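PDB 4PJ2: lysozyme from Meretrix lusoria, which hydrolyses the beta-1,4 linkages of bacterial peptidoglycan, lysing Gram-positive cells, and also has chitinase activity. Local coordinates for residues E42-D47 / S66-N71; G3-Q8 / E87-E92. One frame throughout, in Å; residues are numbered along the deposited sequence.

How the contacts relate
The centres of both contacts lie about 8 Å from the centre of this compact chain and about 12 Å from each other. Along the sequence the order is 3-8, 42-47, 66-71, 87-92, so the chain first leaves and finally returns to contact 2, while contact 1 forms within that excursion. Helix 62-76, one side of contact 1, links the two: the CB of Gln70 is directed away from helix 42-47, and Gln70 OE1 accepts a probable hydrogen bond from Val6 N in contact 2, at 2.8 Å. Helix 86-95 is the next helix in the chain. Contact 1 joins substrate-binding helix 42-47 to helix 62-76, and contact 2 joins the N-terminal segment to helix 86-95.

Contact 1: E42-D47 / S66-N71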
loop_
_atom_site.group_PDB
_atom_site.type_symbol
_atom_site.label_atom_id
_atom_site.label_comp_id
_atom_site.label_asym_id
_atom_site.label_seq_id
_atom_site.Cartn_x
_atom_site.Cartn_y
_atom_site.Cartn_z
ATOM N N GLU D 42 -4.064 9.009 3.150
ATOM C CA GLU D 42 -5.008 8.781 4.228
ATOM C C GLU D 42 -4.610 7.586 5.102
ATOM O O GLU D 42 -4.691 7.649 6.323
ATOM C CB GLU D 42 -6.417 8.585 3.668
ATOM C CG GLU D 42 -7.486 8.628 4.744
ATOM C CD GLU D 42 -8.888 8.599 4.182
ATOM O OE1 GLU D 42 -9.041 8.327 2.973
ATOM O OE2 GLU D 42 -9.836 8.853 4.953
ATOM N N ALA D 43 -4.183 6.493 4.475
ATOM C CA ALA D 43 -3.803 5.294 5.216
ATOM C C ALA D 43 -2.659 5.581 6.177
ATOM O O ALA D 43 -2.591 5.029 7.284
ATOM C CB ALA D 43 -3.412 4.185 4.267
ATOM N N TYR D 44 -1.733 6.422 5.727
ATOM C CA TYR D 44 -0.570 6.800 6.514
ATOM C C TYR D 44 -1.024 7.599 7.728
ATOM O O TYR D 44 -0.622 7.313 8.851
ATOM C CB TYR D 44 0.389 7.589 5.637
ATOM C CG TYR D 44 1.772 7.884 6.184
ATOM C CD1 TYR D 44 1.960 8.812 7.196
ATOM C CD2 TYR D 44 2.896 7.322 5.606
ATOM C CE1 TYR D 44 3.228 9.117 7.659
ATOM C CE2 TYR D 44 4.176 7.626 6.057
ATOM C CZ TYR D 44 4.329 8.515 7.090
ATOM O OH TYR D 44 5.586 8.856 7.523
ATOM N N TRP D 45 -1.904 8.570 7.500
ATOM C CA TRP D 45 -2.430 9.403 8.572
ATOM C C TRP D 45 -3.196 8.597 9.607
ATOM O O TRP D 45 -3.059 8.828 10.809
ATOM C CB TRP D 45 -3.323 10.513 8.006
ATOM C CG TRP D 45 -3.848 11.428 9.059
ATOM C CD1 TRP D 45 -3.156 12.398 9.715
ATOM C CD2 TRP D 45 -5.175 11.450 9.593
ATOM N NE1 TRP D 45 -3.973 13.033 10.619
ATOM C CE2 TRP D 45 -5.218 12.470 10.563
ATOM C CE3 TRP D 45 -6.335 10.715 9.336
ATOM C CZ2 TRP D 45 -6.376 12.767 11.282
ATOM C CZ3 TRP D 45 -7.481 11.012 10.048
ATOM C CH2 TRP D 45 -7.496 12.034 11.005
ATOM N N ILE D 46 -3.984 7.636 9.148
ATOM C CA ILE D 46 -4.724 6.770 10.056
ATOM C C ILE D 46 -3.746 6.019 10.968
ATOM O O ILE D 46 -3.906 5.996 12.187
ATOM C CB ILE D 46 -5.629 5.774 9.280
ATOM C CG1 ILE D 46 -6.800 6.531 8.641
ATOM C CG2 ILE D 46 -6.123 4.644 10.186
ATOM C CD1 ILE D 46 -7.606 5.718 7.633
ATOM N N ASP D 47 -2.699 5.451 10.386
ATOM C CA ASP D 47 -1.771 4.633 11.156
ATOM C C ASP D 47 -0.834 5.464 12.038
ATOM O O ASP D 47 -0.310 4.941 13.020
ATOM C CB ASP D 47 -0.931 3.768 10.231
ATOM C CG ASP D 47 -1.690 2.590 9.667
ATOM O OD1 ASP D 47 -2.875 2.359 10.010
ATOM O OD2 ASP D 47 -1.064 1.859 8.874
ATOM N N SER D 66 4.724 16.510 10.194
ATOM C CA SER D 66 5.960 15.912 10.696
ATOM C C SER D 66 5.728 15.089 11.968
ATOM O O SER D 66 6.408 14.092 12.178
ATOM C CB SER D 66 7.066 16.962 10.905
ATOM O OG SER D 66 6.742 17.927 11.900
ATOM N N LEU D 67 4.754 15.483 12.788
ATOM C CA LEU D 67 4.364 14.667 13.938
ATOM C C LEU D 67 3.858 13.322 13.441
ATOM O O LEU D 67 4.155 12.278 14.016
ATOM C CB LEU D 67 3.266 15.348 14.762
ATOM C CG LEU D 67 2.739 14.528 15.946
ATOM C CD1 LEU D 67 3.853 14.193 16.925
ATOM C CD2 LEU D 67 1.608 15.251 16.659
ATOM N N CYS D 68 3.085 13.353 12.367
ATOM C CA CYS D 68 2.580 12.129 11.781
ATOM C C CYS D 68 3.741 11.235 11.345
ATOM O O CYS D 68 3.748 10.043 11.643
ATOM C CB CYS D 68 1.661 12.477 10.609
ATOM S SG CYS D 68 0.903 11.041 9.807
ATOM N N VAL D 69 4.734 11.806 10.670
ATOM C CA VAL D 69 5.913 11.054 10.270
ATOM C C VAL D 69 6.627 10.474 11.494
ATOM O O VAL D 69 6.976 9.293 11.508
ATOM C CB VAL D 69 6.892 11.918 9.449
ATOM C CG1 VAL D 69 8.147 11.136 9.115
ATOM C CG2 VAL D 69 6.225 12.406 8.177
ATOM N N GLN D 70 6.821 11.288 12.532
ATOM C CA GLN D 70 7.428 10.800 13.769
ATOM C C GLN D 70 6.656 9.611 14.351
ATOM O O GLN D 70 7.257 8.608 14.759
ATOM C CB GLN D 70 7.516 11.916 14.815
ATOM C CG GLN D 70 8.489 13.031 14.475
ATOM C CD GLN D 70 9.946 12.651 14.676
ATOM O OE1 GLN D 70 10.295 11.479 14.765
ATOM N NE2 GLN D 70 10.804 13.654 14.757
ATOM N N ASN D 71 5.333 9.730 14.419
ATOM C CA ASN D 71 4.493 8.657 14.951
ATOM C C ASN D 71 4.531 7.415 14.072
ATOM O O ASN D 71 4.523 6.308 14.585
ATOM C CB ASN D 71 3.034 9.080 15.096
ATOM C CG ASN D 71 2.813 10.097 16.183
ATOM O OD1 ASN D 71 3.681 10.340 17.016
ATOM N ND2 ASN D 71 1.628 10.677 16.203
#
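The Tyr44 ring turns its edge to helix 62-76: Cys68 SG lies in the ring plane, 3.6 Å from Tyr44 CD1 and nearly as close to CE1. This is a sulfur-aromatic contact, with the sulfur 89° off the ring normal. The same sulfur meets the Trp45 indole obliquely, 4.3 Å from Trp45 CD1, so one sulfur touches both aromatic side chains. With CG anti to the backbone N (chi1 -170°), Tyr44 reaches past the sulfur until its OH stands 3.5 Å from Val69 CA and 3.7 Å from Val69 CG2. That hydroxyl is not left to apolar neighbours, since it hydrogen-bonds to His93 ND1, while Trp45 NE1 is bound to Pro51 O. Cys68 is also joined to Cys48 by a disulfide, which ties helix 62-76 to the residue right after helix 42-47. Tyr44 and Trp45 belong to the substrate-binding segment, so this packing probably helps to position part of it. Ala84 of the neighbouring putative exported protein chain also packs on Tyr44. The two short axes pass 9.4 Å apart at 69°; Val69 also packs on Leu11 of helix 8-19, and Trp45 on Cys58 of helix 55-59.

Contact 2: G3-Q8 / E87-E92; sequences GGIVSQ and EGFARE
Val6 and Phe89 bring their backbones to 7.1 Å, CA to CA, where the irregular segment 3-8 passes the Phe89 side of helix 86-95. The CB of Phe89 is directed toward the segment, and its ring carries the contact. Val6 CG2 sits over one face, 3.8 Å from the ring centroid and 14° off the normal, a CH-pi contact displaced somewhat toward the rim on the CG and CD1 side. Val6 has CG1 anti to the backbone N (chi1 -173°), and this places both methyls against Phe89: CG1, like CG2, is 3.8 Å from Phe89 CD1. The far end of the ring belongs to Ile5, whose CD1 lies 3.7 Å from Phe89 CE2, with CG1 against CZ and CE2. Ile5 O approaches obliquely, 3.5 Å from Phe89 CE1. Val6 thus meets the ring near CG and CD1, and Ile5 meets its outer end. Met73 of helix 62-76 touches Ile5, Val6 and Phe89 alike, and Leu84 and Ala77 also pack on the ring. Ser7, at the N-cap position just before helix 8-19, hydrogen-bonds Cys10 N through OG. The arrangement is plain hydrophobic packing in a destabilase-family lysozyme, the N-terminal segment packed against helices 86-95 and 62-76, with the Phe89 ring as the piece that joins it to helix 86-95.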
loop_
_atom_site.group_PDB
_atom_site.type_symbol
_atom_site.label_atom_id
_atom_site.label_comp_id
_atom_site.label_asym_id
_atom_site.label_seq_id
_atom_site.Cartn_x
_atom_site.Cartn_y
_atom_site.Cartn_z
ATOM N N GLY D 3 9.359 16.799 17.218
ATOM C CA GLY D 3 10.421 15.956 17.732
ATOM C C GLY D 3 9.999 14.499 17.763
ATOM O O GLY D 3 8.835 14.167 17.521
ATOM N N GLY D 4 10.945 13.623 18.075
ATOM C CA GLY D 4 10.689 12.190 18.083
ATOM C C GLY D 4 11.929 11.440 17.646
ATOM O O GLY D 4 13.032 11.958 17.751
ATOM N N ILE D 5 11.767 10.222 17.145
ATOM C CA ILE D 5 12.937 9.408 16.832
ATOM C C ILE D 5 13.649 9.803 15.546
ATOM O O ILE D 5 14.796 9.427 15.336
ATOM C CB ILE D 5 12.607 7.911 16.784
ATOM C CG1 ILE D 5 11.645 7.569 15.650
ATOM C CG2 ILE D 5 12.051 7.479 18.146
ATOM C CD1 ILE D 5 11.394 6.081 15.544
ATOM N N VAL D 6 12.978 10.556 14.682
ATOM C CA VAL D 6 13.597 11.005 13.440
ATOM C C VAL D 6 14.288 12.349 13.688
ATOM O O VAL D 6 13.694 13.224 14.306
ATOM C CB VAL D 6 12.555 11.158 12.309
ATOM C CG1 VAL D 6 13.266 11.467 10.983
ATOM C CG2 VAL D 6 11.687 9.899 12.207
ATOM N N SER D 7 15.520 12.510 13.196
ATOM C CA SER D 7 16.280 13.750 13.381
ATOM C C SER D 7 15.688 14.879 12.536
ATOM O O SER D 7 15.051 14.654 11.507
ATOM C CB SER D 7 17.752 13.553 12.985
ATOM O OG SER D 7 17.905 13.590 11.565
ATOM N N GLN D 8 15.923 16.107 12.975
ATOM C CA GLN D 8 15.452 17.286 12.266
ATOM C C GLN D 8 16.036 17.386 10.864
ATOM O O GLN D 8 15.322 17.712 9.926
ATOM C CB GLN D 8 15.778 18.547 13.058
ATOM C CG GLN D 8 15.034 18.636 14.365
ATOM C CD GLN D 8 13.544 18.781 14.180
ATOM O OE1 GLN D 8 13.077 19.729 13.559
ATOM N NE2 GLN D 8 12.787 17.812 14.687
ATOM N N GLU D 87 18.343 6.802 6.538
ATOM C CA GLU D 87 18.238 5.810 5.471
ATOM C C GLU D 87 16.995 4.958 5.708
ATOM O O GLU D 87 16.218 4.711 4.788
ATOM C CB GLU D 87 19.464 4.893 5.359
ATOM C CG GLU D 87 19.253 3.823 4.263
ATOM C CD GLU D 87 20.320 2.749 4.199
ATOM O OE1 GLU D 87 21.158 2.659 5.119
ATOM O OE2 GLU D 87 20.298 1.973 3.214
ATOM N N GLY D 88 16.800 4.517 6.948
ATOM C CA GLY D 88 15.638 3.723 7.297
ATOM C C GLY D 88 14.349 4.518 7.228
ATOM O O GLY D 88 13.374 4.102 6.587
ATOM N N PHE D 89 14.336 5.676 7.877
ATOM C CA PHE D 89 13.107 6.453 7.990
ATOM C C PHE D 89 12.630 6.966 6.631
ATOM O O PHE D 89 11.438 6.963 6.350
ATOM C CB PHE D 89 13.274 7.627 8.952
ATOM C CG PHE D 89 13.647 7.230 10.371
ATOM C CD1 PHE D 89 14.665 7.903 11.037
ATOM C CD2 PHE D 89 12.964 6.219 11.052
ATOM C CE1 PHE D 89 15.012 7.560 12.340
ATOM C CE2 PHE D 89 13.316 5.878 12.374
ATOM C CZ PHE D 89 14.334 6.554 13.004
ATOM N N ALA D 90 13.558 7.470 5.811
ATOM C CA ALA D 90 13.204 7.907 4.460
ATOM C C ALA D 90 12.576 6.771 3.654
ATOM O O ALA D 90 11.588 6.977 2.935
ATOM C CB ALA D 90 14.449 8.480 3.739
ATOM N N ARG D 91 13.186 5.596 3.717
ATOM C CA ARG D 91 12.682 4.453 2.958
ATOM C C ARG D 91 11.316 3.947 3.480
ATOM O O ARG D 91 10.490 3.518 2.695
ATOM C CB ARG D 91 13.724 3.331 2.878
ATOM C CG ARG D 91 14.966 3.738 2.063
ATOM C CD ARG D 91 16.022 2.648 1.986
ATOM N NE ARG D 91 15.568 1.458 1.277
ATOM C CZ ARG D 91 16.198 0.289 1.282
ATOM N NH1 ARG D 91 17.327 0.131 1.972
ATOM N NH2 ARG D 91 15.681 -0.736 0.617
ATOM N N GLU D 92 11.077 4.044 4.789
ATOM C CA GLU D 92 9.743 3.779 5.341
ATOM C C GLU D 92 8.744 4.803 4.847
ATOM O O GLU D 92 7.628 4.493 4.496
ATOM C CB GLU D 92 9.772 3.837 6.874
ATOM C CG GLU D 92 10.608 2.757 7.538
ATOM C CD GLU D 92 9.976 1.414 7.441
ATOM O OE1 GLU D 92 9.209 1.075 8.377
ATOM O OE2 GLU D 92 10.267 0.687 6.484
#